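Local coordinates for probable fatty acyl-CoA transferase Rv3272 (Mycobacterium tuberculosis, PDB 5YX6), which binds fatty acyl-CoAs of varying chain length, palmitoyl-CoA most tightly, and probably acts as a family III CoA transferase in fatty acid metabolism, at residues K8-F13 / Q29-L34; G12-D17 / E37-E42; G24-Q29 / L67-G72; D97-A102 / P123-A128. All blocks are in the same frame, centred on the assembly; numbering follows the deposited sequence.

Contact 1. Residues K8-F13 / Q29-L34; sequences KPLDGF and QVLVDL
L34 and L10 carry this contact, with K8 reaching over the helix end beside them. L34 is the residue at which the chain leaves helical geometry, and its carbonyl oxygen is turned to the 8-13 loop. There L10 N donates to L34 O at 2.9 Å, with the donor tilted 20° from the carbonyl plane. CB of L10 packs on that oxygen, and CD1 of L10 meets CB of L34 at 3.9 Å, the two leucines running at a slant to each other. One turn back, CD1 of L31 touches CD1 of L10 at 4.0 Å. K8 lies alongside with its chain extended beyond CG; CB passes L34 O at 3.3 Å, and NZ ends 3.0 Å from D33 O, placed above the plane of that carbonyl. Two successive C-terminal carbonyls are thus satisfied by the loop, one by a backbone N-H and one by an ammonium group. At the other end of K8, its backbone N is bonded to D11 OD2 at 3.0 Å, which braces the type I turn from K8 to D11. The D33 carboxylate is held by Q29 NE2 at OD1 and by T365 at OD2. The loop leads into strand 14-17; helix 173-196 lies against L10 through L190, while A188 of the second subunit packs on P9 and L34, and L191 of that subunit on L10, so the contact lies at the dimer interface.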
loop_
_atom_site.group_PDB
_atom_site.type_symbol
_atom_site.label_atom_id
_atom_site.label_comp_id
_atom_site.label_asym_id
_atom_site.label_seq_id
_atom_site.Cartn_x
_atom_site.Cartn_y
_atom_site.Cartn_z
ATOM N N LYS A 8 4.165 -14.373 20.482
ATOM C CA LYS A 8 4.051 -13.553 19.280
ATOM C C LYS A 8 5.352 -13.671 18.498
ATOM O O LYS A 8 6.411 -13.884 19.095
ATOM C CB LYS A 8 3.764 -12.093 19.632
ATOM C CG LYS A 8 2.396 -11.844 20.201
ATOM C CD LYS A 8 2.129 -10.364 20.201
ATOM C CE LYS A 8 0.681 -10.055 20.529
ATOM N NZ LYS A 8 0.388 -8.610 20.295
ATOM N N PRO A 9 5.286 -13.508 17.166
ATOM C CA PRO A 9 6.449 -13.767 16.306
ATOM C C PRO A 9 7.744 -13.071 16.735
ATOM O O PRO A 9 8.797 -13.681 16.593
ATOM C CB PRO A 9 5.988 -13.245 14.941
ATOM C CG PRO A 9 4.506 -13.433 14.963
ATOM C CD PRO A 9 4.085 -13.173 16.384
ATOM N N LEU A 10 7.657 -11.854 17.271
ATOM C CA LEU A 10 8.830 -11.034 17.552
ATOM C C LEU A 10 9.159 -10.837 19.035
ATOM O O LEU A 10 9.880 -9.900 19.382
ATOM C CB LEU A 10 8.664 -9.652 16.903
ATOM C CG LEU A 10 8.418 -9.653 15.398
ATOM C CD1 LEU A 10 8.442 -8.252 14.831
ATOM C CD2 LEU A 10 9.466 -10.521 14.726
ATOM N N ASP A 11 8.613 -11.682 19.907
ATOM C CA ASP A 11 8.989 -11.664 21.328
ATOM C C ASP A 11 10.504 -11.686 21.495
ATOM O O ASP A 11 11.197 -12.478 20.855
ATOM C CB ASP A 11 8.392 -12.853 22.092
ATOM C CG ASP A 11 6.885 -12.755 22.249
ATOM O OD1 ASP A 11 6.346 -11.626 22.142
ATOM O OD2 ASP A 11 6.245 -13.801 22.519
ATOM N N GLY A 12 11.013 -10.793 22.334
ATOM C CA GLY A 12 12.429 -10.764 22.622
ATOM C C GLY A 12 13.232 -9.830 21.735
ATOM O O GLY A 12 14.370 -9.509 22.065
ATOM N N PHE A 13 12.658 -9.378 20.621
ATOM C CA PHE A 13 13.372 -8.458 19.728
ATOM C C PHE A 13 13.198 -7.006 20.167
ATOM O O PHE A 13 12.094 -6.577 20.512
ATOM C CB PHE A 13 12.895 -8.601 18.282
ATOM C CG PHE A 13 13.318 -9.877 17.621
ATOM C CD1 PHE A 13 14.477 -10.526 18.001
ATOM C CD2 PHE A 13 12.554 -10.427 16.611
ATOM C CE1 PHE A 13 14.861 -11.706 17.383
ATOM C CE2 PHE A 13 12.937 -11.591 15.988
ATOM C CZ PHE A 13 14.089 -12.235 16.375
ATOM N N GLN A 29 4.528 0.346 14.458
ATOM C CA GLN A 29 3.291 -0.161 15.043
ATOM C C GLN A 29 3.026 -1.607 14.636
ATOM O O GLN A 29 2.533 -2.389 15.436
ATOM C CB GLN A 29 2.097 0.714 14.651
ATOM C CG GLN A 29 0.790 0.301 15.324
ATOM C CD GLN A 29 0.825 0.556 16.823
ATOM O OE1 GLN A 29 0.915 1.701 17.267
ATOM N NE2 GLN A 29 0.737 -0.508 17.609
ATOM N N VAL A 30 3.336 -1.946 13.388
ATOM C CA VAL A 30 3.222 -3.318 12.916
ATOM C C VAL A 30 4.128 -4.243 13.717
ATOM O O VAL A 30 3.719 -5.324 14.116
ATOM C CB VAL A 30 3.567 -3.446 11.411
ATOM C CG1 VAL A 30 3.710 -4.914 11.018
ATOM C CG2 VAL A 30 2.504 -2.745 10.548
ATOM N N LEU A 31 5.363 -3.814 13.943
ATOM C CA LEU A 31 6.306 -4.577 14.755
ATOM C C LEU A 31 5.834 -4.769 16.195
ATOM O O LEU A 31 5.981 -5.856 16.765
ATOM C CB LEU A 31 7.678 -3.893 14.750
ATOM C CG LEU A 31 8.662 -4.189 13.608
ATOM C CD1 LEU A 31 8.057 -5.049 12.517
ATOM C CD2 LEU A 31 9.248 -2.917 13.031
ATOM N N VAL A 32 5.264 -3.715 16.775
ATOM C CA VAL A 32 4.677 -3.784 18.108
ATOM C C VAL A 32 3.561 -4.810 18.166
ATOM O O VAL A 32 3.505 -5.613 19.090
ATOM C CB VAL A 32 4.127 -2.415 18.558
ATOM C CG1 VAL A 32 3.292 -2.551 19.819
ATOM C CG2 VAL A 32 5.268 -1.459 18.803
ATOM N N ASP A 33 2.681 -4.785 17.169
ATOM C CA ASP A 33 1.562 -5.721 17.107
ATOM C C ASP A 33 2.061 -7.168 17.039
ATOM O O ASP A 33 1.401 -8.093 17.516
ATOM C CB ASP A 33 0.675 -5.425 15.896
ATOM C CG ASP A 33 0.010 -4.036 15.963
ATOM O OD1 ASP A 33 -0.065 -3.443 17.069
ATOM O OD2 ASP A 33 -0.470 -3.556 14.902
ATOM N N LEU A 34 3.237 -7.353 16.451
ATOM C CA LEU A 34 3.829 -8.673 16.317
ATOM C C LEU A 34 4.722 -9.032 17.514
ATOM O O LEU A 34 5.377 -10.073 17.516
ATOM C CB LEU A 34 4.616 -8.750 15.006
ATOM C CG LEU A 34 3.734 -8.562 13.763
ATOM C CD1 LEU A 34 4.571 -8.481 12.490
ATOM C CD2 LEU A 34 2.674 -9.665 13.648
#

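Contact 2. Residues G12-D17 / E37-E42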
loop_
_atom_site.group_PDB
_atom_site.type_symbol
_atom_site.label_atom_id
_atom_site.label_comp_id
_atom_site.label_asym_id
_atom_site.label_seq_id
_atom_site.Cartn_x
_atom_site.Cartn_y
_atom_site.Cartn_z
ATOM N N GLY A 12 11.013 -10.793 22.334
ATOM C CA GLY A 12 12.429 -10.764 22.622
ATOM C C GLY A 12 13.232 -9.830 21.735
ATOM O O GLY A 12 14.370 -9.509 22.065
ATOM N N PHE A 13 12.658 -9.378 20.621
ATOM C CA PHE A 13 13.372 -8.458 19.728
ATOM C C PHE A 13 13.198 -7.006 20.167
ATOM O O PHE A 13 12.094 -6.577 20.512
ATOM C CB PHE A 13 12.895 -8.601 18.282
ATOM C CG PHE A 13 13.318 -9.877 17.621
ATOM C CD1 PHE A 13 14.477 -10.526 18.001
ATOM C CD2 PHE A 13 12.554 -10.427 16.611
ATOM C CE1 PHE A 13 14.861 -11.706 17.383
ATOM C CE2 PHE A 13 12.937 -11.591 15.988
ATOM C CZ PHE A 13 14.089 -12.235 16.375
ATOM N N ARG A 14 14.281 -6.245 20.112
ATOM C CA ARG A 14 14.235 -4.843 20.494
ATOM C C ARG A 14 14.478 -3.944 19.286
ATOM O O ARG A 14 15.424 -4.143 18.528
ATOM C CB ARG A 14 15.263 -4.552 21.593
ATOM C CG ARG A 14 15.393 -3.069 21.913
ATOM C CD ARG A 14 16.259 -2.855 23.112
ATOM N NE ARG A 14 15.621 -3.388 24.306
ATOM C CZ ARG A 14 16.178 -3.386 25.515
ATOM N NH1 ARG A 14 17.383 -2.858 25.689
ATOM N NH2 ARG A 14 15.523 -3.897 26.551
ATOM N N VAL A 15 13.611 -2.954 19.113
ATOM C CA VAL A 15 13.702 -2.045 17.982
ATOM C C VAL A 15 13.910 -0.620 18.468
ATOM O O VAL A 15 13.199 -0.152 19.349
ATOM C CB VAL A 15 12.431 -2.113 17.107
ATOM C CG1 VAL A 15 12.540 -1.167 15.920
ATOM C CG2 VAL A 15 12.165 -3.555 16.650
ATOM N N LEU A 16 14.894 0.059 17.894
ATOM C CA LEU A 16 15.135 1.476 18.156
ATOM C C LEU A 16 14.524 2.322 17.050
ATOM O O LEU A 16 15.033 2.323 15.929
ATOM C CB LEU A 16 16.631 1.755 18.253
ATOM C CG LEU A 16 17.184 1.855 19.664
ATOM C CD1 LEU A 16 16.885 0.565 20.403
ATOM C CD2 LEU A 16 18.684 2.160 19.631
ATOM N N ASP A 17 13.451 3.044 17.360
ATOM C CA ASP A 17 12.659 3.724 16.325
ATOM C C ASP A 17 12.920 5.233 16.313
ATOM O O ASP A 17 12.371 5.956 17.141
ATOM C CB ASP A 17 11.161 3.444 16.549
ATOM C CG ASP A 17 10.262 4.004 15.434
ATOM O OD1 ASP A 17 10.797 4.643 14.503
ATOM O OD2 ASP A 17 9.012 3.812 15.493
ATOM N N GLU A 37 9.616 -5.212 21.225
ATOM C CA GLU A 37 9.774 -4.048 22.079
ATOM C C GLU A 37 10.322 -2.916 21.229
ATOM O O GLU A 37 11.475 -2.954 20.817
ATOM C CB GLU A 37 10.709 -4.343 23.253
ATOM C CG GLU A 37 11.065 -3.115 24.092
ATOM C CD GLU A 37 12.003 -3.432 25.260
ATOM O OE1 GLU A 37 13.083 -4.018 25.024
ATOM O OE2 GLU A 37 11.667 -3.086 26.414
ATOM N N VAL A 38 9.499 -1.906 20.975
ATOM C CA VAL A 38 9.891 -0.813 20.098
ATOM C C VAL A 38 10.081 0.480 20.876
ATOM O O VAL A 38 9.164 0.981 21.511
ATOM C CB VAL A 38 8.850 -0.590 18.984
ATOM C CG1 VAL A 38 9.199 0.644 18.165
ATOM C CG2 VAL A 38 8.744 -1.834 18.102
ATOM N N ILE A 39 11.291 1.013 20.825
ATOM C CA ILE A 39 11.643 2.187 21.610
ATOM C C ILE A 39 11.746 3.404 20.709
ATOM O O ILE A 39 12.639 3.469 19.859
ATOM C CB ILE A 39 12.983 1.995 22.351
ATOM C CG1 ILE A 39 12.938 0.754 23.236
ATOM C CG2 ILE A 39 13.335 3.239 23.161
ATOM C CD1 ILE A 39 14.259 0.462 23.902
ATOM N N LYS A 40 10.813 4.340 20.875
ATOM C CA LYS A 40 10.851 5.611 20.161
ATOM C C LYS A 40 11.996 6.463 20.688
ATOM O O LYS A 40 12.227 6.514 21.888
ATOM C CB LYS A 40 9.539 6.385 20.314
ATOM C CG LYS A 40 8.392 5.913 19.470
ATOM C CD LYS A 40 7.226 6.887 19.583
ATOM C CE LYS A 40 7.408 8.119 18.694
ATOM N NZ LYS A 40 7.413 7.785 17.235
ATOM N N VAL A 41 12.710 7.117 19.782
ATOM C CA VAL A 41 13.701 8.110 20.148
ATOM C C VAL A 41 13.189 9.485 19.711
ATOM O O VAL A 41 13.094 9.760 18.519
ATOM C CB VAL A 41 15.066 7.811 19.501
ATOM C CG1 VAL A 41 16.075 8.918 19.816
ATOM C CG2 VAL A 41 15.586 6.430 19.957
ATOM N N GLU A 42 12.837 10.340 20.669
ATOM C CA GLU A 42 12.236 11.633 20.333
ATOM C C GLU A 42 13.126 12.799 20.748
ATOM O O GLU A 42 13.981 12.670 21.631
ATOM C CB GLU A 42 10.860 11.768 20.993
ATOM C CG GLU A 42 9.980 10.522 20.838
ATOM C CD GLU A 42 8.596 10.675 21.464
ATOM O OE1 GLU A 42 8.199 9.774 22.238
ATOM O OE2 GLU A 42 7.904 11.678 21.178
#
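R14 and E37 lie side by side across two parallel strands and point the same way. R14 CB and CG both run past E37 O and OE1. CD lies near both E37 OE1 and CD1 of I39, 4.0 Å from the latter. CG stands anti to the backbone N (chi1 173°), and the bend at chi3 brings the guanidinium round so that E37 OE1 sits at its edge. NE donates to E37 OE1 at 2.7 Å and NH2 to the same oxygen at 2.9 Å: a side-on grip by two nitrogens on one atom, from one face of the carboxylate, whose plane is turned 55° from the guanidinium. The remaining tip, NH1, is bonded to T95, and E37 OE2 has a salt bridge to K74. Beneath the pair runs a regular parallel ladder, including I39 N to V15 O at 2.7 Å. On the reverse face V15 CB packs on CG2 of V38 at 3.8 Å, and D17 CB touches V38 CG1. Strands 14-17 and 37-42 form a beta-alpha-beta crossover through helix 23-33 in the Rossmann-fold domain; strand 98-101 flanks 14-17, strand 74-77 flanks 37-42, and F390 of helix 387-390 lies on R14, E37 and I39.

Contact 3. Residues G24-Q29 / L67-G72; sequences GPLAGQ and LPNNRG
The side-chain amide of Q29 is stacked on one face of the R71 guanidinium, the two planes only 13° apart. Q29 NE2 lies 3.6 Å above the guanidinium plane, offset toward its rim, and Q29 CD is 3.6 Å from R71 NH1. At the edge of the guanidinium stands P68: R71 NE donates to P68 O at 3.1 Å, almost in the guanidinium plane, which helps hold the group flat against the amide. The edge of the Q29 amide is engaged too. Its OE1 receives R71 N at 2.9 Å, in the carbonyl plane and on a lone pair, while NE2, bonded in its own helix to D33 OD1, adds a weak bond to R71 O. A bend at chi2 (68°) turns the amide into place. In this Rossmann-fold domain the contact fastens helix 23-33, the crossover helix between strands 14-17 and 37-42, to the loop that leads into strand 74-77. About a turn earlier in the helix, CD1 of L26 meets N69 OD1 at 3.6 Å, and CB of P25 touches CB of N69 at 4.1 Å. The carbonyl oxygens of P25 and N69 face each other at 3.2 Å, two acceptors both bonded to K73 NZ. N70 ND2 bonds to F66 O, OD1 to K40. L26 also leans on N176 and H180 of helix 173-196, its side chain about 7 Å from that of D175, the inferred nucleophile.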
loop_
_atom_site.group_PDB
_atom_site.type_symbol
_atom_site.label_atom_id
_atom_site.label_comp_id
_atom_site.label_asym_id
_atom_site.label_seq_id
_atom_site.Cartn_x
_atom_site.Cartn_y
_atom_site.Cartn_z
ATOM N N GLY A 24 7.133 5.682 8.761
ATOM C CA GLY A 24 8.022 4.983 9.672
ATOM C C GLY A 24 7.359 4.518 10.958
ATOM O O GLY A 24 7.571 3.382 11.392
ATOM N N PRO A 25 6.578 5.396 11.602
ATOM C CA PRO A 25 5.883 4.933 12.811
ATOM C C PRO A 25 4.854 3.815 12.577
ATOM O O PRO A 25 4.639 3.035 13.502
ATOM C CB PRO A 25 5.199 6.205 13.320
ATOM C CG PRO A 25 6.108 7.301 12.862
ATOM C CD PRO A 25 6.575 6.868 11.502
ATOM N N LEU A 26 4.213 3.754 11.410
ATOM C CA LEU A 26 3.287 2.656 11.121
ATOM C C LEU A 26 4.033 1.335 11.098
ATOM O O LEU A 26 3.566 0.349 11.659
ATOM C CB LEU A 26 2.553 2.873 9.794
ATOM C CG LEU A 26 1.640 1.744 9.295
ATOM C CD1 LEU A 26 0.527 1.439 10.284
ATOM C CD2 LEU A 26 1.042 2.113 7.946
ATOM N N ALA A 27 5.197 1.326 10.453
ATOM C CA ALA A 27 6.071 0.158 10.448
ATOM C C ALA A 27 6.396 -0.232 11.883
ATOM O O ALA A 27 6.362 -1.402 12.236
ATOM C CB ALA A 27 7.344 0.435 9.666
ATOM N N GLY A 28 6.692 0.760 12.717
ATOM C CA GLY A 28 6.929 0.506 14.126
ATOM C C GLY A 28 5.725 -0.121 14.813
ATOM O O GLY A 28 5.880 -1.006 15.657
ATOM N N GLN A 29 4.528 0.346 14.458
ATOM C CA GLN A 29 3.291 -0.161 15.043
ATOM C C GLN A 29 3.026 -1.607 14.636
ATOM O O GLN A 29 2.533 -2.389 15.436
ATOM C CB GLN A 29 2.097 0.714 14.651
ATOM C CG GLN A 29 0.790 0.301 15.324
ATOM C CD GLN A 29 0.825 0.556 16.823
ATOM O OE1 GLN A 29 0.915 1.701 17.267
ATOM N NE2 GLN A 29 0.737 -0.508 17.609
ATOM N N LEU A 67 -1.253 9.365 17.901
ATOM C CA LEU A 67 -1.827 8.300 18.720
ATOM C C LEU A 67 -2.015 6.929 18.035
ATOM O O LEU A 67 -1.686 5.897 18.630
ATOM C CB LEU A 67 -3.171 8.760 19.294
ATOM C CG LEU A 67 -3.819 7.753 20.248
ATOM C CD1 LEU A 67 -3.883 8.352 21.646
ATOM C CD2 LEU A 67 -5.191 7.344 19.778
ATOM N N PRO A 68 -2.543 6.896 16.797
ATOM C CA PRO A 68 -2.827 5.561 16.249
ATOM C C PRO A 68 -1.596 4.694 15.949
ATOM O O PRO A 68 -1.729 3.474 15.940
ATOM C CB PRO A 68 -3.571 5.866 14.943
ATOM C CG PRO A 68 -4.041 7.261 15.065
ATOM C CD PRO A 68 -3.020 7.964 15.899
ATOM N N ASN A 69 -0.430 5.290 15.720
ATOM C CA ASN A 69 0.725 4.505 15.300
ATOM C C ASN A 69 1.855 4.389 16.340
ATOM O O ASN A 69 2.975 4.009 15.994
ATOM C CB ASN A 69 1.307 5.071 14.001
ATOM C CG ASN A 69 0.356 4.944 12.822
ATOM O OD1 ASN A 69 -0.413 3.990 12.718
ATOM N ND2 ASN A 69 0.436 5.894 11.907
ATOM N N ASN A 70 1.574 4.709 17.601
ATOM C CA ASN A 70 2.601 4.616 18.640
ATOM C C ASN A 70 2.106 3.963 19.920
ATOM O O ASN A 70 2.674 4.158 20.985
ATOM C CB ASN A 70 3.156 6.007 18.945
ATOM C CG ASN A 70 3.814 6.623 17.748
ATOM O OD1 ASN A 70 4.940 6.288 17.405
ATOM N ND2 ASN A 70 3.083 7.475 17.058
ATOM N N ARG A 71 1.040 3.185 19.813
ATOM C CA ARG A 71 0.514 2.468 20.958
ATOM C C ARG A 71 1.444 1.320 21.342
ATOM O O ARG A 71 1.960 0.615 20.477
ATOM C CB ARG A 71 -0.898 1.971 20.650
ATOM C CG ARG A 71 -1.879 3.105 20.387
ATOM C CD ARG A 71 -3.162 2.644 19.737
ATOM N NE ARG A 71 -2.918 2.065 18.417
ATOM C CZ ARG A 71 -2.964 0.766 18.143
ATOM N NH1 ARG A 71 -2.723 0.338 16.912
ATOM N NH2 ARG A 71 -3.248 -0.105 19.100
ATOM N N GLY A 72 1.701 1.171 22.639
ATOM C CA GLY A 72 2.488 0.054 23.128
ATOM C C GLY A 72 3.969 0.268 22.903
ATOM O O GLY A 72 4.779 -0.622 23.151
#

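Contact 4. Residues D97-A102 / P123-A128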
loop_
_atom_site.group_PDB
_atom_site.type_symbol
_atom_site.label_atom_id
_atom_site.label_comp_id
_atom_site.label_asym_id
_atom_site.label_seq_id
_atom_site.Cartn_x
_atom_site.Cartn_y
_atom_site.Cartn_z
ATOM N N ASP A 97 18.142 -5.202 18.175
ATOM C CA ASP A 97 18.122 -6.069 17.011
ATOM C C ASP A 97 17.941 -5.246 15.735
ATOM O O ASP A 97 18.498 -5.572 14.688
ATOM C CB ASP A 97 16.996 -7.094 17.133
ATOM C CG ASP A 97 17.123 -7.946 18.384
ATOM O OD1 ASP A 97 17.877 -8.947 18.338
ATOM O OD2 ASP A 97 16.465 -7.623 19.403
ATOM N N VAL A 98 17.154 -4.179 15.828
ATOM C CA VAL A 98 16.846 -3.340 14.669
ATOM C C VAL A 98 16.954 -1.851 14.994
ATOM O O VAL A 98 16.544 -1.407 16.066
ATOM C CB VAL A 98 15.427 -3.609 14.127
ATOM C CG1 VAL A 98 15.154 -2.764 12.910
ATOM C CG2 VAL A 98 15.229 -5.089 13.791
ATOM N N VAL A 99 17.512 -1.088 14.065
ATOM C CA VAL A 99 17.360 0.358 14.075
ATOM C C VAL A 99 16.491 0.800 12.887
ATOM O O VAL A 99 16.749 0.401 11.749
ATOM C CB VAL A 99 18.735 1.067 14.030
ATOM C CG1 VAL A 99 18.572 2.546 13.710
ATOM C CG2 VAL A 99 19.454 0.873 15.347
ATOM N N LEU A 100 15.459 1.600 13.164
ATOM C CA LEU A 100 14.614 2.220 12.135
ATOM C C LEU A 100 14.904 3.699 12.060
ATOM O O LEU A 100 14.821 4.400 13.072
ATOM C CB LEU A 100 13.127 2.041 12.422
ATOM C CG LEU A 100 12.489 0.665 12.446
ATOM C CD1 LEU A 100 10.998 0.816 12.657
ATOM C CD2 LEU A 100 12.781 -0.016 11.132
ATOM N N GLU A 101 15.252 4.185 10.875
ATOM C CA GLU A 101 15.541 5.607 10.712
ATOM C C GLU A 101 14.900 6.221 9.460
ATOM O O GLU A 101 14.872 5.593 8.404
ATOM C CB GLU A 101 17.054 5.799 10.680
ATOM C CG GLU A 101 17.474 7.208 10.373
ATOM C CD GLU A 101 17.856 7.412 8.920
ATOM O OE1 GLU A 101 18.456 6.491 8.321
ATOM O OE2 GLU A 101 17.567 8.503 8.388
ATOM N N ALA A 102 14.414 7.457 9.577
ATOM C CA ALA A 102 13.727 8.124 8.471
ATOM C C ALA A 102 14.107 9.602 8.314
ATOM O O ALA A 102 13.301 10.409 7.850
ATOM C CB ALA A 102 12.222 7.990 8.638
ATOM N N PRO A 123 27.388 -6.691 15.487
ATOM C CA PRO A 123 27.331 -7.484 14.248
ATOM C C PRO A 123 25.958 -8.114 13.944
ATOM O O PRO A 123 25.753 -8.602 12.833
ATOM C CB PRO A 123 28.361 -8.608 14.494
ATOM C CG PRO A 123 29.162 -8.169 15.684
ATOM C CD PRO A 123 28.262 -7.307 16.501
ATOM N N ASN A 124 25.036 -8.091 14.902
ATOM C CA ASN A 124 23.711 -8.664 14.693
ATOM C C ASN A 124 22.655 -7.599 14.398
ATOM O O ASN A 124 21.474 -7.906 14.248
ATOM C CB ASN A 124 23.283 -9.499 15.906
ATOM C CG ASN A 124 24.028 -10.820 16.009
ATOM O OD1 ASN A 124 24.457 -11.386 15.003
ATOM N ND2 ASN A 124 24.163 -11.328 17.225
ATOM N N LEU A 125 23.089 -6.348 14.313
ATOM C CA LEU A 125 22.165 -5.235 14.136
ATOM C C LEU A 125 21.662 -5.080 12.701
ATOM O O LEU A 125 22.436 -4.970 11.753
ATOM C CB LEU A 125 22.813 -3.930 14.592
ATOM C CG LEU A 125 21.872 -2.729 14.546
ATOM C CD1 LEU A 125 20.727 -2.935 15.518
ATOM C CD2 LEU A 125 22.631 -1.468 14.879
ATOM N N ILE A 126 20.343 -5.070 12.569
ATOM C CA ILE A 126 19.690 -4.772 11.311
ATOM C C ILE A 126 19.412 -3.272 11.255
ATOM O O ILE A 126 18.935 -2.679 12.226
ATOM C CB ILE A 126 18.406 -5.603 11.162
ATOM C CG1 ILE A 126 18.792 -7.064 10.938
ATOM C CG2 ILE A 126 17.540 -5.091 10.019
ATOM C CD1 ILE A 126 17.765 -8.045 11.381
ATOM N N TYR A 127 19.772 -2.653 10.138
ATOM C CA TYR A 127 19.657 -1.207 9.978
ATOM C C TYR A 127 18.689 -0.876 8.845
ATOM O O TYR A 127 18.923 -1.263 7.712
ATOM C CB TYR A 127 21.035 -0.607 9.695
ATOM C CG TYR A 127 21.186 0.855 10.029
ATOM C CD1 TYR A 127 20.645 1.839 9.209
ATOM C CD2 TYR A 127 21.901 1.254 11.149
ATOM C CE1 TYR A 127 20.800 3.181 9.510
ATOM C CE2 TYR A 127 22.058 2.588 11.460
ATOM C CZ TYR A 127 21.509 3.547 10.638
ATOM O OH TYR A 127 21.674 4.880 10.951
ATOM N N ALA A 128 17.602 -0.176 9.148
ATOM C CA ALA A 128 16.573 0.088 8.145
ATOM C C ALA A 128 16.346 1.582 7.897
ATOM O O ALA A 128 16.096 2.333 8.835
ATOM C CB ALA A 128 15.262 -0.591 8.555
#
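D97 O accepts I126 N at 2.9 Å and opens a parallel ladder between the two strands. V99 is bonded through both its N and its O: N gives to I126 O and O takes A128 N, both at 2.8 Å. E101 N closes the run on A128 O at 2.9 Å. The polar side chains find their partners outside this ladder. D97 spends OD2 on R14 N and OD1 on a salt bridge to R193, E101 OE1 is paired with R129, and the hydroxyl of Y127 reaches L113 O. Apolar groups fill both faces. CG1 of V99 rests over one face of the Y127 ring, toward its rim, 4.1 Å from CE2, while CG2 meets CD2 of L125 at 4.0 Å. On the opposite face of the sheet, CD2 of L100 touches CB of A128 at 3.6 Å. N124, just before the second strand, belongs to a pocket holding benzamidine. Both strands are interior in the six-stranded parallel Rossmann-fold sheet, 98-101 between 14-17 and 126-131, and 126-131 next to the outermost 201-205; helix 115-121 covers the V99 and Y127 face through L118, and helix 173-196 the V98, L100 and I126 face.

All four contacts are largely buried, but they differ in kind. Contacts 2 and 4 are parallel strand pairs of one sheet, joined where strands 14-17 and 98-101 run as neighbours: L16 N bonds to V98 O. Contacts 1 and 3 instead use opposite ends of helix 23-33, each meeting a loop, and share Q29. Their bonds are fewer and more mixed: carbonyls at a helix end and an ammonium in contact 1, a stacked amide and guanidinium in contact 3. K40 of contact 2 reaches N70 of contact 3. Contact 1 lies against the second subunit, which leaves the segments of contact 4 untouched.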